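Local coordinates for organophosphorus hydrolase (Pseudomonas pseudoalcaligenes, PDB 4LE6), which is a dizinc metallo-hydrolase of the metallo-beta-lactamase superfamily that probably hydrolyses organophosphate triesters, at residues A[63-68]-A[259-264]. Numbering follows the deposited sequence.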
loop_
_atom_site.group_PDB
_atom_site.type_symbol
_atom_site.label_atom_id
_atom_site.label_comp_id
_atom_site.label_asym_id
_atom_site.label_seq_id
_atom_site.Cartn_x
_atom_site.Cartn_y
_atom_site.Cartn_z
ATOM N N LYS A 63 -10.538 2.983 -23.846
ATOM C CA LYS A 63 -11.098 3.787 -24.930
ATOM C C LYS A 63 -12.000 4.914 -24.427
ATOM O O LYS A 63 -12.481 4.882 -23.289
ATOM C CB LYS A 63 -11.878 2.883 -25.890
ATOM C CG LYS A 63 -10.987 2.070 -26.826
ATOM C CD LYS A 63 -10.341 2.952 -27.901
ATOM C CE LYS A 63 -9.325 2.184 -28.754
ATOM N NZ LYS A 63 -7.916 2.283 -28.231
ATOM N N GLY A 64 -12.223 5.907 -25.280
ATOM C CA GLY A 64 -13.036 7.057 -24.926
ATOM C C GLY A 64 -12.188 8.238 -24.487
ATOM O O GLY A 64 -12.709 9.241 -23.997
ATOM N N ILE A 65 -10.877 8.128 -24.683
ATOM C CA ILE A 65 -9.944 9.179 -24.284
ATOM C C ILE A 65 -8.809 9.323 -25.298
ATOM O O ILE A 65 -8.304 8.320 -25.811
ATOM C CB ILE A 65 -9.356 8.870 -22.883
ATOM C CG1 ILE A 65 -8.447 10.002 -22.416
ATOM C CG2 ILE A 65 -8.599 7.531 -22.881
ATOM C CD1 ILE A 65 -8.142 9.947 -20.935
ATOM N N ASP A 66 -8.407 10.566 -25.584
ATOM C CA ASP A 66 -7.239 10.818 -26.423
ATOM C C ASP A 66 -5.989 10.195 -25.800
ATOM O O ASP A 66 -5.850 10.148 -24.583
ATOM C CB ASP A 66 -6.989 12.324 -26.580
ATOM C CG ASP A 66 -8.111 13.033 -27.294
ATOM O OD1 ASP A 66 -9.246 12.511 -27.302
ATOM O OD2 ASP A 66 -7.857 14.130 -27.839
ATOM N N ASP A 67 -5.087 9.733 -26.659
ATOM C CA ASP A 67 -3.787 9.195 -26.265
ATOM C C ASP A 67 -3.021 10.120 -25.306
ATOM O O ASP A 67 -2.457 9.680 -24.293
ATOM C CB ASP A 67 -2.963 9.001 -27.539
ATOM C CG ASP A 67 -1.852 7.989 -27.383
ATOM O OD1 ASP A 67 -1.228 7.931 -26.302
ATOM O OD2 ASP A 67 -1.596 7.253 -28.361
ATOM N N LYS A 68 -3.008 11.405 -25.640
ATOM C CA LYS A 68 -2.262 12.399 -24.874
ATOM C C LYS A 68 -2.777 12.457 -23.443
ATOM O O LYS A 68 -2.006 12.384 -22.480
ATOM C CB LYS A 68 -2.410 13.778 -25.520
ATOM C CG LYS A 68 -1.117 14.557 -25.648
ATOM C CD LYS A 68 -1.367 16.011 -26.042
ATOM C CE LYS A 68 -2.050 16.134 -27.398
ATOM N NZ LYS A 68 -2.254 17.559 -27.780
ATOM N N PRO A 259 -14.466 8.255 -15.364
ATOM C CA PRO A 259 -15.241 7.007 -15.403
ATOM C C PRO A 259 -15.811 6.754 -16.790
ATOM O O PRO A 259 -16.144 5.609 -17.083
ATOM C CB PRO A 259 -16.368 7.251 -14.406
ATOM C CG PRO A 259 -15.847 8.302 -13.479
ATOM C CD PRO A 259 -14.981 9.190 -14.350
ATOM N N GLU A 260 -15.868 7.783 -17.640
ATOM C CA GLU A 260 -16.418 7.607 -18.990
ATOM C C GLU A 260 -15.515 6.692 -19.818
ATOM O O GLU A 260 -15.955 6.112 -20.808
ATOM C CB GLU A 260 -16.614 8.948 -19.733
ATOM C CG GLU A 260 -15.323 9.725 -20.019
ATOM C CD GLU A 260 -14.970 10.703 -18.918
ATOM O OE1 GLU A 260 -15.307 10.433 -17.746
ATOM O OE2 GLU A 260 -14.358 11.752 -19.228
ATOM N N VAL A 261 -14.251 6.567 -19.416
ATOM C CA VAL A 261 -13.295 5.742 -20.156
ATOM C C VAL A 261 -13.666 4.263 -20.018
ATOM O O VAL A 261 -13.964 3.797 -18.921
ATOM C CB VAL A 261 -11.840 6.014 -19.691
ATOM C CG1 VAL A 261 -10.858 5.006 -20.295
ATOM C CG2 VAL A 261 -11.418 7.434 -20.078
ATOM N N VAL A 262 -13.669 3.530 -21.128
ATOM C CA VAL A 262 -14.129 2.133 -21.114
ATOM C C VAL A 262 -13.021 1.147 -21.492
ATOM O O VAL A 262 -11.987 1.537 -22.030
ATOM C CB VAL A 262 -15.324 1.931 -22.039
ATOM C CG1 VAL A 262 -16.425 2.919 -21.663
ATOM C CG2 VAL A 262 -14.925 2.119 -23.504
ATOM N N PHE A 263 -13.259 -0.128 -21.197
ATOM C CA PHE A 263 -12.302 -1.188 -21.468
ATOM C C PHE A 263 -12.764 -2.010 -22.679
ATOM O O PHE A 263 -13.936 -2.387 -22.767
ATOM C CB PHE A 263 -12.188 -2.054 -20.217
ATOM C CG PHE A 263 -11.170 -3.153 -20.309
ATOM C CD1 PHE A 263 -9.863 -2.897 -20.679
ATOM C CD2 PHE A 263 -11.518 -4.445 -19.966
ATOM C CE1 PHE A 263 -8.933 -3.930 -20.744
ATOM C CE2 PHE A 263 -10.593 -5.469 -20.013
ATOM C CZ PHE A 263 -9.310 -5.217 -20.403
ATOM N N GLU A 264 -11.851 -2.300 -23.602
ATOM C CA GLU A 264 -12.221 -2.993 -24.838
ATOM C C GLU A 264 -12.931 -4.323 -24.580
ATOM O O GLU A 264 -13.737 -4.760 -25.383
ATOM C CB GLU A 264 -10.996 -3.260 -25.711
ATOM C CG GLU A 264 -11.343 -3.372 -27.198
ATOM C CD GLU A 264 -11.445 -2.021 -27.878
ATOM O OE1 GLU A 264 -11.572 -1.004 -27.165
ATOM O OE2 GLU A 264 -11.389 -1.966 -29.126
#
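Lys-63 and Val-262 form an antiparallel hydrogen-bonded pair: Lys-63 N donates to Val-262 O at 2.7 Å, and Val-262 N returns a bond to Lys-63 O at 2.8 Å. Both bonds are nearly straight. Lys-63 O also receives a CA-H...O contact from Val-261, its CA lying 3.3 Å away. On the face shared by Lys-63 and Val-262, CG2 of the valine lies 3.9 Å from CB of the lysine. The lysine chain bends at chi2 (-72°), and its NZ is hydrogen-bonded to the backbone O of Ser-60. Glu-264 crosses this chain at a slant, OE1 standing 3.1 Å from Lys-63 CG; the carboxylate and the ammonium stay 5.0 Å apart (OE1 to NZ), too far for a salt bridge, though the opposite charges probably attract weakly. Strands 62-63 and 262-263 make a two-stranded sheet at the surface, apart from the two large mixed sheets of the metallo-beta-lactamase alpha-beta/beta-alpha sandwich. Just past the strands, Glu-264 is also backbone-bonded to Leu-61, its side chain about 12 Å (nearest atoms) from a bound zinc ion. Beyond the pair, Gly-64 turns the chain with a positive phi (98°), a backbone conformation that suits glycine. Ile-65 then meets Val-261 through its branch point, CB to CG2 3.8 Å. With CG1 of Val-261 anti to the backbone N (chi1 171°), that methyl comes close to Lys-63 O while CG2 is turned to Ile-65. Ile-65 also packs on Leu-70 and Leu-73 of helix 67-76, whereas Val-262 touches Ser-269 and Arg-276 of helix 269-286.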